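Local atomic coordinates of HTH-type transcriptional repressor NemR (Escherichia coli, PDB entry 4YZE), a protein that represses transcription of the nemRA-gloA operon by binding the NemR box, and takes part in the response to electrophiles and reactive chlorine species. Residues E81-L89 with A142-L152; R26-S34 with F47-G58. The protein carries 5 engineered substitutions. One frame throughout, in Å; residues are numbered along the deposited sequence.

Contact 1 of 2, residues E81-L89 with A142-L152; sequences EGNYRDRIL and ALENGRENHSL. Engineered in segment 142-152: Ser151 (natural residue Cys).
The Tyr84 ring lies with one face on Asn145, whose CB sits over its centre, 3.5 Å from the ring centroid, a CH-pi contact. At the ring edge stands the Asn149 amide, its ND2 3.2 Å from Tyr84 CE2, with ring and amide planes turned 41° apart. This is nearly antiparallel helix packing in the TetR-type C-terminal domain: helices 84-89 and 142-148 meet at 153°, with axes 9.4 Å apart, where one begins and the other ends. Asn83 and Asp86 form a capping box: Asn83 OD1 accepts from Asp86 N nearly along its C=O direction, and Asp86 OD2 accepts from Asn83 N in return, while His150, with positive phi, closes the other helix in a Schellman motif. Tyr84 CG stands anti to the carbonyl carbon (chi1 -66°), which swings the ring across the 142-148 helix, over Asn145, where Gly146, without a side chain, lets the backbones approach; a CB there would run into Leu152 CD2. An alanine in place of Tyr84 would remove the ring and is likely to leave the CB of Asn145 and the amide of Asn149 without their aromatic partner. Further along helix 84-89 the contact turns apolar: Ile88 CD1 reaches Leu143 CD2 at 3.5 Å, and Leu152 CD2 packs beside the Tyr84 and Arg85 backbone. The engineered Ser151 touches Asn83 CB through OG, which donates to Asn149 OD1 at 2.6 Å.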
loop_
_atom_site.group_PDB
_atom_site.type_symbol
_atom_site.label_atom_id
_atom_site.label_comp_id
_atom_site.label_asym_id
_atom_site.label_seq_id
_atom_site.Cartn_x
_atom_site.Cartn_y
_atom_site.Cartn_z
ATOM N N GLU A 81 26.564 -5.250 7.144
ATOM C CA GLU A 81 27.619 -6.004 6.465
ATOM C C GLU A 81 27.696 -5.703 4.956
ATOM O O GLU A 81 26.692 -5.804 4.241
ATOM C CB GLU A 81 27.444 -7.508 6.707
ATOM N N GLY A 82 28.889 -5.339 4.482
ATOM C CA GLY A 82 29.111 -5.068 3.069
ATOM C C GLY A 82 29.024 -3.596 2.706
ATOM O O GLY A 82 29.089 -2.728 3.583
ATOM N N ASN A 83 28.868 -3.308 1.415
ATOM C CA ASN A 83 28.780 -1.921 0.962
ATOM C C ASN A 83 27.354 -1.379 0.954
ATOM O O ASN A 83 26.396 -2.097 1.296
ATOM C CB ASN A 83 29.479 -1.723 -0.404
ATOM C CG ASN A 83 28.843 -2.548 -1.544
ATOM O OD1 ASN A 83 27.656 -2.901 -1.510
ATOM N ND2 ASN A 83 29.640 -2.828 -2.575
ATOM N N TYR A 84 27.201 -0.115 0.568
ATOM C CA TYR A 84 25.872 0.495 0.597
ATOM C C TYR A 84 24.880 -0.192 -0.327
ATOM O O TYR A 84 23.692 -0.162 -0.067
ATOM C CB TYR A 84 25.939 1.987 0.300
ATOM C CG TYR A 84 26.669 2.734 1.375
ATOM C CD1 TYR A 84 26.091 2.924 2.619
ATOM C CD2 TYR A 84 27.954 3.222 1.161
ATOM C CE1 TYR A 84 26.759 3.591 3.618
ATOM C CE2 TYR A 84 28.627 3.894 2.154
ATOM C CZ TYR A 84 28.029 4.073 3.379
ATOM O OH TYR A 84 28.706 4.745 4.368
ATOM N N ARG A 85 25.355 -0.801 -1.409
ATOM C CA ARG A 85 24.429 -1.507 -2.271
ATOM C C ARG A 85 23.931 -2.761 -1.542
ATOM O O ARG A 85 22.720 -3.025 -1.528
ATOM C CB ARG A 85 25.052 -1.854 -3.623
ATOM C CG ARG A 85 24.095 -2.577 -4.557
ATOM C CD ARG A 85 24.645 -2.741 -5.951
ATOM N NE ARG A 85 23.746 -3.514 -6.806
ATOM C CZ ARG A 85 23.652 -4.843 -6.789
ATOM N NH1 ARG A 85 24.393 -5.564 -5.953
ATOM N NH2 ARG A 85 22.815 -5.460 -7.612
ATOM N N ASP A 86 24.854 -3.510 -0.927
ATOM C CA ASP A 86 24.492 -4.703 -0.162
ATOM C C ASP A 86 23.481 -4.374 0.935
ATOM O O ASP A 86 22.546 -5.142 1.199
ATOM C CB ASP A 86 25.726 -5.321 0.491
ATOM C CG ASP A 86 26.772 -5.763 -0.518
ATOM O OD1 ASP A 86 26.407 -6.117 -1.665
ATOM O OD2 ASP A 86 27.968 -5.773 -0.144
ATOM N N ARG A 87 23.678 -3.236 1.586
ATOM C CA ARG A 87 22.817 -2.859 2.698
ATOM C C ARG A 87 21.415 -2.503 2.221
ATOM O O ARG A 87 20.428 -2.893 2.826
ATOM C CB ARG A 87 23.447 -1.720 3.495
ATOM C CG ARG A 87 24.733 -2.144 4.192
ATOM C CD ARG A 87 25.469 -0.938 4.741
ATOM N NE ARG A 87 26.901 -1.189 4.868
ATOM C CZ ARG A 87 27.752 -0.384 5.496
ATOM N NH1 ARG A 87 27.315 0.731 6.069
ATOM N NH2 ARG A 87 29.038 -0.702 5.556
ATOM N N ILE A 88 21.332 -1.783 1.114
ATOM C CA ILE A 88 20.036 -1.491 0.529
ATOM C C ILE A 88 19.293 -2.768 0.129
ATOM O O ILE A 88 18.096 -2.902 0.426
ATOM C CB ILE A 88 20.165 -0.518 -0.636
ATOM C CG1 ILE A 88 20.492 0.866 -0.083
ATOM C CG2 ILE A 88 18.875 -0.453 -1.439
ATOM C CD1 ILE A 88 20.931 1.858 -1.130
ATOM N N LEU A 89 19.987 -3.715 -0.507
ATOM C CA LEU A 89 19.345 -4.964 -0.879
ATOM C C LEU A 89 18.854 -5.698 0.369
ATOM O O LEU A 89 17.825 -6.377 0.335
ATOM C CB LEU A 89 20.288 -5.856 -1.691
ATOM C CG LEU A 89 20.758 -5.249 -3.012
ATOM C CD1 LEU A 89 21.599 -6.231 -3.795
ATOM C CD2 LEU A 89 19.587 -4.777 -3.853
ATOM N N ALA A 142 21.814 6.576 2.193
ATOM C CA ALA A 142 22.526 5.366 1.761
ATOM C C ALA A 142 22.840 5.425 0.276
ATOM O O ALA A 142 23.943 5.056 -0.149
ATOM C CB ALA A 142 21.708 4.102 2.072
ATOM N N LEU A 143 21.867 5.870 -0.518
ATOM C CA LEU A 143 22.066 5.971 -1.957
ATOM C C LEU A 143 23.185 6.969 -2.280
ATOM O O LEU A 143 24.036 6.693 -3.127
ATOM C CB LEU A 143 20.770 6.349 -2.674
ATOM C CG LEU A 143 19.667 5.274 -2.639
ATOM C CD1 LEU A 143 18.319 5.904 -2.912
ATOM C CD2 LEU A 143 19.940 4.144 -3.636
ATOM N N GLU A 144 23.175 8.116 -1.602
ATOM C CA GLU A 144 24.158 9.172 -1.845
ATOM C C GLU A 144 25.553 8.684 -1.448
ATOM O O GLU A 144 26.502 8.815 -2.223
ATOM C CB GLU A 144 23.769 10.443 -1.082
ATOM C CG GLU A 144 24.778 11.579 -1.165
ATOM C CD GLU A 144 24.928 12.144 -2.565
ATOM O OE1 GLU A 144 25.933 12.847 -2.817
ATOM O OE2 GLU A 144 24.045 11.898 -3.414
ATOM N N ASN A 145 25.651 8.082 -0.261
ATOM C CA ASN A 145 26.889 7.461 0.189
ATOM C C ASN A 145 27.429 6.465 -0.831
ATOM O O ASN A 145 28.631 6.430 -1.093
ATOM C CB ASN A 145 26.684 6.744 1.526
ATOM C CG ASN A 145 26.465 7.707 2.676
ATOM O OD1 ASN A 145 26.846 8.871 2.602
ATOM N ND2 ASN A 145 25.859 7.216 3.752
ATOM N N GLY A 146 26.530 5.648 -1.378
ATOM C CA GLY A 146 26.876 4.625 -2.344
ATOM C C GLY A 146 27.445 5.235 -3.611
ATOM O O GLY A 146 28.373 4.674 -4.210
ATOM N N ARG A 147 26.900 6.381 -4.024
ATOM C CA ARG A 147 27.467 7.086 -5.171
ATOM C C ARG A 147 28.834 7.644 -4.816
ATOM O O ARG A 147 29.762 7.588 -5.628
ATOM C CB ARG A 147 26.552 8.219 -5.633
ATOM C CG ARG A 147 25.464 7.795 -6.596
ATOM C CD ARG A 147 24.698 9.002 -7.089
ATOM N NE ARG A 147 23.811 8.657 -8.197
ATOM C CZ ARG A 147 22.689 9.305 -8.484
ATOM N NH1 ARG A 147 22.303 10.327 -7.726
ATOM N NH2 ARG A 147 21.952 8.926 -9.522
ATOM N N GLU A 148 28.966 8.156 -3.594
ATOM C CA GLU A 148 30.186 8.861 -3.196
ATOM C C GLU A 148 31.378 7.934 -2.974
ATOM O O GLU A 148 32.517 8.343 -3.163
ATOM C CB GLU A 148 29.947 9.759 -1.985
ATOM C CG GLU A 148 28.966 10.887 -2.265
ATOM C CD GLU A 148 29.055 12.018 -1.260
ATOM O OE1 GLU A 148 28.144 12.864 -1.245
ATOM O OE2 GLU A 148 30.045 12.081 -0.501
ATOM N N ASN A 149 31.126 6.691 -2.575
ATOM C CA ASN A 149 32.216 5.719 -2.535
ATOM C C ASN A 149 32.207 4.715 -3.691
ATOM O O ASN A 149 32.945 3.735 -3.653
ATOM C CB ASN A 149 32.305 5.015 -1.171
ATOM C CG ASN A 149 31.202 3.976 -0.954
ATOM O OD1 ASN A 149 30.394 3.682 -1.841
ATOM N ND2 ASN A 149 31.179 3.407 0.245
ATOM N N HIS A 150 31.349 4.949 -4.689
ATOM C CA HIS A 150 31.339 4.171 -5.939
ATOM C C HIS A 150 30.874 2.704 -5.753
ATOM O O HIS A 150 31.315 1.825 -6.499
ATOM C CB HIS A 150 32.728 4.248 -6.628
ATOM C CG HIS A 150 32.704 4.031 -8.114
ATOM N ND1 HIS A 150 32.012 4.852 -8.977
ATOM C CD2 HIS A 150 33.300 3.093 -8.888
ATOM C CE1 HIS A 150 32.180 4.429 -10.219
ATOM N NE2 HIS A 150 32.947 3.355 -10.189
ATOM N N SER A 151 29.991 2.463 -4.770
ATOM C CA SER A 151 29.361 1.152 -4.520
ATOM C C SER A 151 28.197 0.834 -5.454
ATOM O O SER A 151 27.805 -0.327 -5.592
ATOM C CB SER A 151 28.733 1.095 -3.111
ATOM O OG SER A 151 29.667 1.220 -2.064
ATOM N N LEU A 152 27.576 1.865 -6.015
ATOM C CA LEU A 152 26.300 1.671 -6.696
ATOM C C LEU A 152 25.992 2.823 -7.612
ATOM O O LEU A 152 26.460 3.933 -7.394
ATOM C CB LEU A 152 25.164 1.523 -5.679
ATOM C CG LEU A 152 25.010 2.601 -4.598
ATOM C CD1 LEU A 152 24.243 3.821 -5.104
ATOM C CD2 LEU A 152 24.324 2.034 -3.363
#

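Contact 2 of 2, residues R26-S34 with F47-G58; sequences RGFTGMGLS and FYHYFRSKEAFG
Two hydrogen bonds join Lys54 to the 26-34 segment: NZ donates to Phe28 O at 2.9 Å and to Met31 O at 2.8 Å. Both carbonyls are met 24° to 29° out of their planes, and together they hold the ammonium group against the turn 28-31. The Lys54 chain gets there fully extended, with CG anti to the backbone N (chi1 179°).

Aromatic contacts accompany these bonds. Lys54 lies over one face of the Phe28 ring, giving a cation-pi interaction with NZ 4.6 Å from the centroid and a CH-pi contact through CE, while Lys54 O lies at the ring edge. Leu33 CD2 sits over the centre of the Phe47 ring, 3.8 Å from its centroid, in a second CH-pi contact.

Apolar packing fills in around them. Phe28 CZ meets Gly58 CA at 3.7 Å; a CB on Gly58 would clash with the ring. Met31 CE touches Phe57 CE2 at 4.2 Å, and Leu33 CD1 packs on Tyr48 CZ at the hydroxyl end of the ring.

The contact belongs to the tetR-type DNA-binding domain and overlaps its predicted helix-turn-helix. It ties the turn after helix 10-26 and the start of helix 33-40 to helix 44-50 and the first turns of helix 54-79; Phe28 also packs on the engineered Ser23 and on Met61, and Phe57 on Leu16.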
loop_
_atom_site.group_PDB
_atom_site.type_symbol
_atom_site.label_atom_id
_atom_site.label_comp_id
_atom_site.label_asym_id
_atom_site.label_seq_id
_atom_site.Cartn_x
_atom_site.Cartn_y
_atom_site.Cartn_z
ATOM N N ARG A 26 -5.983 -5.879 14.611
ATOM C CA ARG A 26 -7.359 -5.527 14.265
ATOM C C ARG A 26 -7.572 -4.069 13.878
ATOM O O ARG A 26 -8.709 -3.596 13.831
ATOM C CB ARG A 26 -8.309 -5.933 15.396
ATOM C CG ARG A 26 -8.722 -7.398 15.327
ATOM C CD ARG A 26 -9.220 -7.933 16.661
ATOM N NE ARG A 26 -8.498 -9.143 17.038
ATOM C CZ ARG A 26 -7.491 -9.168 17.905
ATOM N NH1 ARG A 26 -7.097 -8.051 18.502
ATOM N NH2 ARG A 26 -6.881 -10.311 18.186
ATOM N N GLY A 27 -6.487 -3.365 13.576
ATOM C CA GLY A 27 -6.579 -1.949 13.261
ATOM C C GLY A 27 -6.601 -1.098 14.520
ATOM O O GLY A 27 -6.901 -1.597 15.607
ATOM N N PHE A 28 -6.288 0.187 14.390
ATOM C CA PHE A 28 -6.276 1.058 15.559
ATOM C C PHE A 28 -7.679 1.489 16.003
ATOM O O PHE A 28 -7.998 1.455 17.191
ATOM C CB PHE A 28 -5.381 2.291 15.355
ATOM C CG PHE A 28 -5.315 3.173 16.573
ATOM C CD1 PHE A 28 -4.570 2.786 17.683
ATOM C CD2 PHE A 28 -6.026 4.367 16.629
ATOM C CE1 PHE A 28 -4.508 3.587 18.817
ATOM C CE2 PHE A 28 -5.981 5.174 17.768
ATOM C CZ PHE A 28 -5.218 4.785 18.860
ATOM N N THR A 29 -8.507 1.908 15.050
ATOM C CA THR A 29 -9.877 2.312 15.355
ATOM C C THR A 29 -10.664 1.119 15.861
ATOM O O THR A 29 -11.610 1.269 16.643
ATOM C CB THR A 29 -10.585 2.886 14.124
ATOM O OG1 THR A 29 -10.191 2.142 12.964
ATOM C CG2 THR A 29 -10.212 4.352 13.934
ATOM N N GLY A 30 -10.262 -0.065 15.404
ATOM C CA GLY A 30 -10.876 -1.308 15.831
ATOM C C GLY A 30 -10.587 -1.620 17.287
ATOM O O GLY A 30 -11.432 -2.157 17.976
ATOM N N MET A 31 -9.390 -1.287 17.756
ATOM C CA MET A 31 -9.008 -1.576 19.132
ATOM C C MET A 31 -9.730 -0.697 20.144
ATOM O O MET A 31 -9.489 0.502 20.199
ATOM C CB MET A 31 -7.503 -1.398 19.305
ATOM C CG MET A 31 -7.026 -1.666 20.713
ATOM S SD MET A 31 -5.382 -0.985 20.967
ATOM C CE MET A 31 -5.724 0.772 20.856
ATOM N N GLY A 32 -10.594 -1.295 20.961
ATOM C CA GLY A 32 -11.270 -0.550 22.005
ATOM C C GLY A 32 -10.415 -0.478 23.257
ATOM O O GLY A 32 -9.631 -1.389 23.537
ATOM N N LEU A 33 -10.566 0.610 24.008
ATOM C CA LEU A 33 -9.857 0.802 25.272
ATOM C C LEU A 33 -9.952 -0.384 26.244
ATOM O O LEU A 33 -8.927 -0.888 26.713
ATOM C CB LEU A 33 -10.362 2.064 25.965
ATOM C CG LEU A 33 -9.343 3.155 26.293
ATOM C CD1 LEU A 33 -9.889 4.024 27.426
ATOM C CD2 LEU A 33 -7.969 2.580 26.645
ATOM N N SER A 34 -11.169 -0.827 26.562
ATOM C CA SER A 34 -11.321 -1.912 27.524
ATOM C C SER A 34 -10.596 -3.177 27.066
ATOM O O SER A 34 -10.034 -3.904 27.883
ATOM C CB SER A 34 -12.799 -2.197 27.843
ATOM O OG SER A 34 -13.507 -2.634 26.695
ATOM N N PHE A 47 -4.152 4.067 33.149
ATOM C CA PHE A 47 -4.072 4.457 31.750
ATOM C C PHE A 47 -4.225 5.966 31.633
ATOM O O PHE A 47 -3.427 6.643 30.976
ATOM C CB PHE A 47 -5.149 3.763 30.914
ATOM C CG PHE A 47 -5.232 4.274 29.497
ATOM C CD1 PHE A 47 -4.340 3.822 28.526
ATOM C CD2 PHE A 47 -6.185 5.224 29.136
ATOM C CE1 PHE A 47 -4.402 4.309 27.213
ATOM C CE2 PHE A 47 -6.258 5.714 27.837
ATOM C CZ PHE A 47 -5.362 5.256 26.870
ATOM N N TYR A 48 -5.255 6.485 32.287
ATOM C CA TYR A 48 -5.569 7.899 32.211
ATOM C C TYR A 48 -4.548 8.764 32.955
ATOM O O TYR A 48 -4.502 9.979 32.765
ATOM C CB TYR A 48 -7.012 8.148 32.681
ATOM C CG TYR A 48 -8.021 7.872 31.587
ATOM C CD1 TYR A 48 -7.940 8.540 30.363
ATOM C CD2 TYR A 48 -9.039 6.944 31.762
ATOM C CE1 TYR A 48 -8.846 8.295 29.347
ATOM C CE2 TYR A 48 -9.960 6.696 30.751
ATOM C CZ TYR A 48 -9.854 7.374 29.543
ATOM O OH TYR A 48 -10.749 7.141 28.521
ATOM N N HIS A 49 -3.725 8.127 33.788
ATOM C CA HIS A 49 -2.578 8.790 34.410
ATOM C C HIS A 49 -1.438 9.014 33.397
ATOM O O HIS A 49 -0.696 9.995 33.477
ATOM C CB HIS A 49 -2.079 7.977 35.614
ATOM C CG HIS A 49 -0.735 8.403 36.124
ATOM N ND1 HIS A 49 0.391 7.616 36.004
ATOM C CD2 HIS A 49 -0.336 9.536 36.750
ATOM C CE1 HIS A 49 1.426 8.245 36.534
ATOM N NE2 HIS A 49 1.012 9.413 36.994
ATOM N N TYR A 50 -1.300 8.098 32.443
ATOM C CA TYR A 50 -0.218 8.186 31.466
ATOM C C TYR A 50 -0.647 8.899 30.196
ATOM O O TYR A 50 0.130 9.632 29.588
ATOM C CB TYR A 50 0.319 6.795 31.125
ATOM C CG TYR A 50 1.008 6.124 32.284
ATOM C CD1 TYR A 50 2.107 6.714 32.892
ATOM C CD2 TYR A 50 0.564 4.906 32.773
ATOM C CE1 TYR A 50 2.738 6.111 33.959
ATOM C CE2 TYR A 50 1.195 4.293 33.836
ATOM C CZ TYR A 50 2.279 4.903 34.426
ATOM O OH TYR A 50 2.910 4.303 35.485
ATOM N N PHE A 51 -1.889 8.676 29.795
ATOM C CA PHE A 51 -2.355 9.171 28.515
ATOM C C PHE A 51 -3.694 9.856 28.685
ATOM O O PHE A 51 -4.599 9.310 29.317
ATOM C CB PHE A 51 -2.458 8.014 27.515
ATOM C CG PHE A 51 -1.176 7.249 27.353
ATOM C CD1 PHE A 51 -0.152 7.749 26.561
ATOM C CD2 PHE A 51 -0.993 6.036 27.991
ATOM C CE1 PHE A 51 1.032 7.052 26.410
ATOM C CE2 PHE A 51 0.190 5.330 27.844
ATOM C CZ PHE A 51 1.198 5.837 27.053
ATOM N N ARG A 52 -3.799 11.057 28.124
ATOM C CA ARG A 52 -5.023 11.852 28.167
ATOM C C ARG A 52 -6.198 11.098 27.560
ATOM O O ARG A 52 -7.327 11.187 28.054
ATOM C CB ARG A 52 -4.810 13.185 27.436
ATOM C CG ARG A 52 -5.943 13.586 26.492
ATOM C CD ARG A 52 -5.678 14.931 25.828
ATOM N NE ARG A 52 -4.381 14.954 25.160
ATOM C CZ ARG A 52 -4.198 14.818 23.848
ATOM N NH1 ARG A 52 -5.235 14.652 23.037
ATOM N NH2 ARG A 52 -2.972 14.857 23.349
ATOM N N SER A 53 -5.923 10.338 26.505
ATOM C CA SER A 53 -6.981 9.657 25.769
ATOM C C SER A 53 -6.441 8.562 24.863
ATOM O O SER A 53 -5.226 8.351 24.768
ATOM C CB SER A 53 -7.738 10.656 24.904
ATOM O OG SER A 53 -6.881 11.184 23.904
ATOM N N LYS A 54 -7.356 7.875 24.184
ATOM C CA LYS A 54 -6.974 6.838 23.246
ATOM C C LYS A 54 -6.153 7.453 22.127
ATOM O O LYS A 54 -5.168 6.862 21.663
ATOM C CB LYS A 54 -8.202 6.133 22.672
ATOM C CG LYS A 54 -7.829 5.050 21.660
ATOM C CD LYS A 54 -9.028 4.547 20.873
ATOM C CE LYS A 54 -8.610 3.393 19.990
ATOM N NZ LYS A 54 -9.615 3.022 18.952
ATOM N N GLU A 55 -6.554 8.648 21.705
ATOM C CA GLU A 55 -5.869 9.338 20.620
ATOM C C GLU A 55 -4.436 9.652 21.017
ATOM O O GLU A 55 -3.509 9.434 20.238
ATOM C CB GLU A 55 -6.597 10.628 20.233
ATOM C CG GLU A 55 -5.903 11.382 19.052
ATOM C CD GLU A 55 -4.939 12.477 19.511
ATOM O OE1 GLU A 55 -4.809 12.699 20.732
ATOM O OE2 GLU A 55 -4.316 13.133 18.652
ATOM N N ALA A 56 -4.265 10.165 22.234
ATOM C CA ALA A 56 -2.938 10.530 22.731
ATOM C C ALA A 56 -2.034 9.294 22.762
ATOM O O ALA A 56 -0.863 9.326 22.348
ATOM C CB ALA A 56 -3.054 11.163 24.117
ATOM N N PHE A 57 -2.610 8.201 23.245
ATOM C CA PHE A 57 -1.942 6.924 23.310
ATOM C C PHE A 57 -1.438 6.441 21.940
ATOM O O PHE A 57 -0.304 5.944 21.815
ATOM C CB PHE A 57 -2.908 5.901 23.901
ATOM C CG PHE A 57 -2.400 4.513 23.839
ATOM C CD1 PHE A 57 -1.524 4.046 24.806
ATOM C CD2 PHE A 57 -2.788 3.672 22.815
ATOM C CE1 PHE A 57 -1.047 2.752 24.760
ATOM C CE2 PHE A 57 -2.316 2.378 22.754
ATOM C CZ PHE A 57 -1.442 1.915 23.730
ATOM N N GLY A 58 -2.289 6.567 20.923
ATOM C CA GLY A 58 -1.917 6.195 19.569
ATOM C C GLY A 58 -0.701 6.954 19.051
ATOM O O GLY A 58 0.158 6.364 18.406
#

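How the contacts relate
Contacts 1 and 2 lie on opposite sides of the chain's centre, their own centres about 41 Å apart and their nearest atoms about 27 Å apart. They come one after the other in the sequence and share no helix, but helix 54-79 of contact 2 and helix 84-97 of contact 1 are consecutive. Both are partly buried, with similar mixtures of enclosed and surface residues. Contact 2, in the DNA-binding domain, is bridged by hydrogen bonds from a charged lysine to backbone carbonyls, backed by aromatic rings. Contact 1, in the C-terminal domain, has no hydrogen bond across it and relies on packing round Tyr84 and Ile88, with capping bonds at the helix ends lying within each segment.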